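Local atomic coordinates of Cyp101j2 (Sphingobium yanoikuyae, PDB entry 5KYO), a protein that is a haem-containing cytochrome P450 monooxygenase, probably hydroxylating the monoterpene 1,8-cineole. Residues R169-H174 / P423-W428. Numbering follows the deposited sequence. Where two conformers were deposited one is given.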
ATOM      1  N   ARG A 169      12.576  16.827 -18.364  1.00 13.67           N
ATOM      2  CA  ARG A 169      12.231  15.426 -18.291  1.00 13.68           C
ATOM      3  C   ARG A 169      12.734  14.831 -16.987  1.00 14.43           C
ATOM      4  O   ARG A 169      13.681  15.351 -16.365  1.00 14.85           O
ATOM      5  CB  ARG A 169      12.803  14.635 -19.484  1.00 22.81           C
ATOM      6  CG  ARG A 169      14.322  14.483 -19.470  1.00 22.73           C
ATOM      7  CD  ARG A 169      14.834  13.953 -20.802  1.00 25.98           C
ATOM      8  NE  ARG A 169      14.482  12.553 -21.058  1.00 21.69           N
ATOM      9  CZ  ARG A 169      15.249  11.524 -20.709  1.00 26.67           C
ATOM     10  NH1 ARG A 169      16.391  11.751 -20.074  1.00 30.26           N
ATOM     11  NH2 ARG A 169      14.882  10.272 -20.974  1.00 20.38           N
ATOM     12  N   CYS A 170      12.058  13.781 -16.547  1.00 13.71           N
ATOM     13  CA  CYS A 170      12.565  13.000 -15.423  1.00 14.43           C
ATOM     14  C   CYS A 170      11.994  11.588 -15.409  1.00 16.31           C
ATOM     15  O   CYS A 170      10.876  11.343 -15.863  1.00 14.12           O
ATOM     16  CB  CYS A 170      12.247  13.693 -14.097  1.00 13.73           C
ATOM     17  SG  CYS A 170      10.489  13.663 -13.605  1.00 17.88           S
ATOM     18  N   ASN A 171      12.766  10.660 -14.857  1.00 20.31           N
ATOM     19  CA  ASN A 171      12.201   9.384 -14.458  1.00 19.74           C
ATOM     20  C   ASN A 171      11.405   9.629 -13.179  1.00 16.22           C
ATOM     21  O   ASN A 171      11.985   9.897 -12.118  1.00 19.37           O
ATOM     22  CB  ASN A 171      13.291   8.330 -14.258  1.00 18.97           C
ATOM     23  CG  ASN A 171      12.716   6.947 -14.017  1.00 26.81           C
ATOM     24  OD1 ASN A 171      12.259   6.639 -12.918  1.00 22.95           O
ATOM     25  ND2 ASN A 171      12.741   6.102 -15.047  1.00 32.13           N
ATOM     26  N   PHE A 172      10.077   9.597 -13.278  1.00 14.38           N
ATOM     27  CA  PHE A 172       9.232  10.037 -12.163  1.00 17.53           C
ATOM     28  C   PHE A 172       9.394   9.141 -10.935  1.00 15.00           C
ATOM     29  O   PHE A 172       9.511   9.622  -9.811  1.00 15.95           O
ATOM     30  CB  PHE A 172       7.745  10.090 -12.569  1.00 15.62           C
ATOM     31  CG  PHE A 172       6.824  10.507 -11.436  1.00 13.88           C
ATOM     32  CD1 PHE A 172       6.615  11.853 -11.148  1.00 14.47           C
ATOM     33  CD2 PHE A 172       6.174   9.551 -10.659  1.00 13.91           C
ATOM     34  CE1 PHE A 172       5.774  12.248 -10.087  1.00 13.91           C
ATOM     35  CE2 PHE A 172       5.343   9.926  -9.596  1.00 13.94           C
ATOM     36  CZ  PHE A 172       5.141  11.287  -9.313  1.00 13.94           C
ATOM     37  N   THR A 173       9.407   7.832 -11.143  1.00 13.86           N
ATOM     38  CA  THR A 173       9.499   6.927 -10.002  0.62 13.88           C
ATOM     39  C   THR A 173      10.841   7.075  -9.285  1.00 20.69           C
ATOM     40  O   THR A 173      10.860   7.291  -8.077  1.00 15.60           O
ATOM     41  CB  THR A 173       9.271   5.452 -10.407  0.62 13.89           C
ATOM     42  OG1 THR A 173       7.939   5.318 -10.898  0.62 17.10           O
ATOM     43  CG2 THR A 173       9.427   4.532  -9.199  0.62 13.91           C
ATOM     44  N   HIS A 174      11.959   7.016 -10.002  1.00 13.83           N
ATOM     45  CA  HIS A 174      13.251   7.099  -9.318  1.00 13.81           C
ATOM     46  C   HIS A 174      13.606   8.505  -8.825  1.00 22.17           C
ATOM     47  O   HIS A 174      14.128   8.653  -7.707  1.00 20.62           O
ATOM     48  CB  HIS A 174      14.373   6.587 -10.216  1.00 18.68           C
ATOM     49  CG  HIS A 174      14.134   5.207 -10.734  1.00 25.74           C
ATOM     50  ND1 HIS A 174      13.469   4.248 -10.001  1.00 23.84           N
ATOM     51  CD2 HIS A 174      14.441   4.628 -11.919  1.00 33.87           C
ATOM     52  CE1 HIS A 174      13.393   3.133 -10.706  1.00 26.40           C
ATOM     53  NE2 HIS A 174      13.975   3.337 -11.875  1.00 30.15           N
ATOM     54  N   PRO A 423       8.651   1.920 -14.194  1.00 20.99           N
ATOM     55  CA  PRO A 423       9.260   3.254 -14.263  1.00 20.78           C
ATOM     56  C   PRO A 423       9.018   3.965 -15.585  1.00 19.63           C
ATOM     57  O   PRO A 423       9.248   3.398 -16.650  1.00 13.86           O
ATOM     58  CB  PRO A 423      10.749   2.967 -14.060  1.00 13.87           C
ATOM     59  CG  PRO A 423      10.754   1.799 -13.122  1.00 14.61           C
ATOM     60  CD  PRO A 423       9.538   0.960 -13.494  1.00 17.67           C
ATOM     61  N   PHE A 424       8.537   5.198 -15.513  1.00 19.42           N
ATOM     62  CA  PHE A 424       8.225   5.933 -16.740  1.00 15.19           C
ATOM     63  C   PHE A 424       8.875   7.309 -16.718  1.00 14.67           C
ATOM     64  O   PHE A 424       9.233   7.825 -15.668  1.00 16.08           O
ATOM     65  CB  PHE A 424       6.709   6.056 -16.921  1.00 17.28           C
ATOM     66  CG  PHE A 424       6.004   6.696 -15.750  1.00 18.95           C
ATOM     67  CD1 PHE A 424       5.588   5.931 -14.661  1.00 17.18           C
ATOM     68  CD2 PHE A 424       5.755   8.066 -15.734  1.00 17.35           C
ATOM     69  CE1 PHE A 424       4.938   6.530 -13.576  1.00 19.74           C
ATOM     70  CE2 PHE A 424       5.095   8.665 -14.667  1.00 14.80           C
ATOM     71  CZ  PHE A 424       4.697   7.896 -13.579  1.00 20.09           C
ATOM     72  N   VAL A 425       9.015   7.899 -17.897  1.00 14.73           N
ATOM     73  CA  VAL A 425       9.654   9.188 -18.032  1.00 16.53           C
ATOM     74  C   VAL A 425       8.595  10.218 -18.414  1.00 14.79           C
ATOM     75  O   VAL A 425       7.753   9.973 -19.307  1.00 17.84           O
ATOM     76  CB  VAL A 425      10.786   9.125 -19.092  1.00 24.26           C
ATOM     77  CG1 VAL A 425      11.275  10.513 -19.485  1.00 21.32           C
ATOM     78  CG2 VAL A 425      11.946   8.270 -18.563  1.00 19.79           C
ATOM     79  N   LEU A 426       8.624  11.351 -17.719  1.00 15.96           N
ATOM     80  CA  LEU A 426       7.758  12.484 -18.029  1.00 16.54           C
ATOM     81  C   LEU A 426       8.568  13.564 -18.713  1.00 14.79           C
ATOM     82  O   LEU A 426       9.755  13.675 -18.481  1.00 17.15           O
ATOM     83  CB  LEU A 426       7.116  13.054 -16.768  1.00 14.50           C
ATOM     84  CG  LEU A 426       6.156  12.177 -15.963  1.00 13.84           C
ATOM     85  CD1 LEU A 426       5.616  12.952 -14.756  1.00 13.86           C
ATOM     86  CD2 LEU A 426       5.017  11.685 -16.863  1.00 13.86           C
ATOM     87  N   GLU A 427       7.918  14.340 -19.576  1.00 18.24           N
ATOM     88  CA  GLU A 427       8.570  15.428 -20.294  1.00 18.38           C
ATOM     89  C   GLU A 427       7.653  16.623 -20.273  1.00 13.75           C
ATOM     90  O   GLU A 427       6.426  16.476 -20.215  1.00 13.78           O
ATOM     91  CB  GLU A 427       8.902  15.038 -21.742  1.00 23.38           C
ATOM     92  CG  GLU A 427       7.689  14.728 -22.594  1.00 18.98           C
ATOM     93  CD  GLU A 427       8.038  14.511 -24.074  1.00 27.51           C
ATOM     94  OE1 GLU A 427       9.109  14.969 -24.520  1.00 27.98           O
ATOM     95  OE2 GLU A 427       7.246  13.860 -24.792  1.00 29.55           O
ATOM     96  N   TRP A 428       8.255  17.812 -20.307  1.00 17.13           N
ATOM     97  CA  TRP A 428       7.517  19.079 -20.270  1.00 25.42           C
ATOM     98  C   TRP A 428       8.288  20.146 -21.032  1.00 13.72           C
ATOM     99  O   TRP A 428       9.495  20.016 -21.219  1.00 16.01           O
ATOM    100  CB  TRP A 428       7.273  19.539 -18.820  1.00 13.76           C
ATOM    101  CG  TRP A 428       8.475  19.590 -17.986  1.00 13.74           C
ATOM    102  CD1 TRP A 428       9.318  20.669 -17.788  1.00 13.72           C
ATOM    103  CD2 TRP A 428       8.986  18.541 -17.136  1.00 13.74           C
ATOM    104  NE1 TRP A 428      10.313  20.324 -16.900  1.00 14.33           N
ATOM    105  CE2 TRP A 428      10.132  19.031 -16.496  1.00 13.72           C
ATOM    106  CE3 TRP A 428       8.567  17.231 -16.888  1.00 13.75           C
ATOM    107  CZ2 TRP A 428      10.890  18.253 -15.603  1.00 13.71           C
ATOM    108  CZ3 TRP A 428       9.315  16.458 -16.007  1.00 13.75           C
ATOM    109  CH2 TRP A 428      10.465  16.970 -15.384  1.00 15.47           C
TER
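C170 and L426 form the hydrogen-bonded pair of a short antiparallel strand pairing, C170 N reaching L426 O at 3.0 Å and L426 N returning to C170 O, while a third bond, from F172 N to F424 O (3.1 Å), extends the pairing to the first turn of helix 172-177. The pairing illustrates how a strand can pass straight into a helix: N171, facing V425 in a non-hydrogen-bonded pair, is also the N-cap, its OD1 accepting H174 N in the plane of the side-chain carbonyl, and its ND2 lies beside P423 CB.

The two faces of the strands differ in character. On that of C170 and L426, the tryptophan ring of W428 lays one face over R169 N, which sits 3.5 Å above the ring plane and offset toward the rim, and presents its edge to the sulfur of C170, with SG 3.8 Å from W428 CH2. With chi1 at 52°, W428 CG stands between its own backbone N and carbonyl carbon, which turns the indole back over the partner strand. A serine in place of this tryptophan would probably leave C170 SG without its aromatic neighbour, uncover the backbone of R169 and leave R165 O without the indole N-H. Farther along, F172 and F424 run side by side; their planes are near parallel (15°) but slid so far apart that the rings barely overlap, with F172 CD2 3.7 Å from F424 CZ; L426 CD1 closes on F172 CD1. On the other face R169, bent at chi3 (-70°), brings NH2 near V425 CG1, while its NE forms a salt bridge with E406.

Strand 425-427 is the middle strand of a three-stranded sheet, between 169-171 and 404-405, and E427 OE2 forms a salt bridge with R404 of strand 404-405. Helix 273-288 packs against F172, F424 and L426, with F283 stacked on F172.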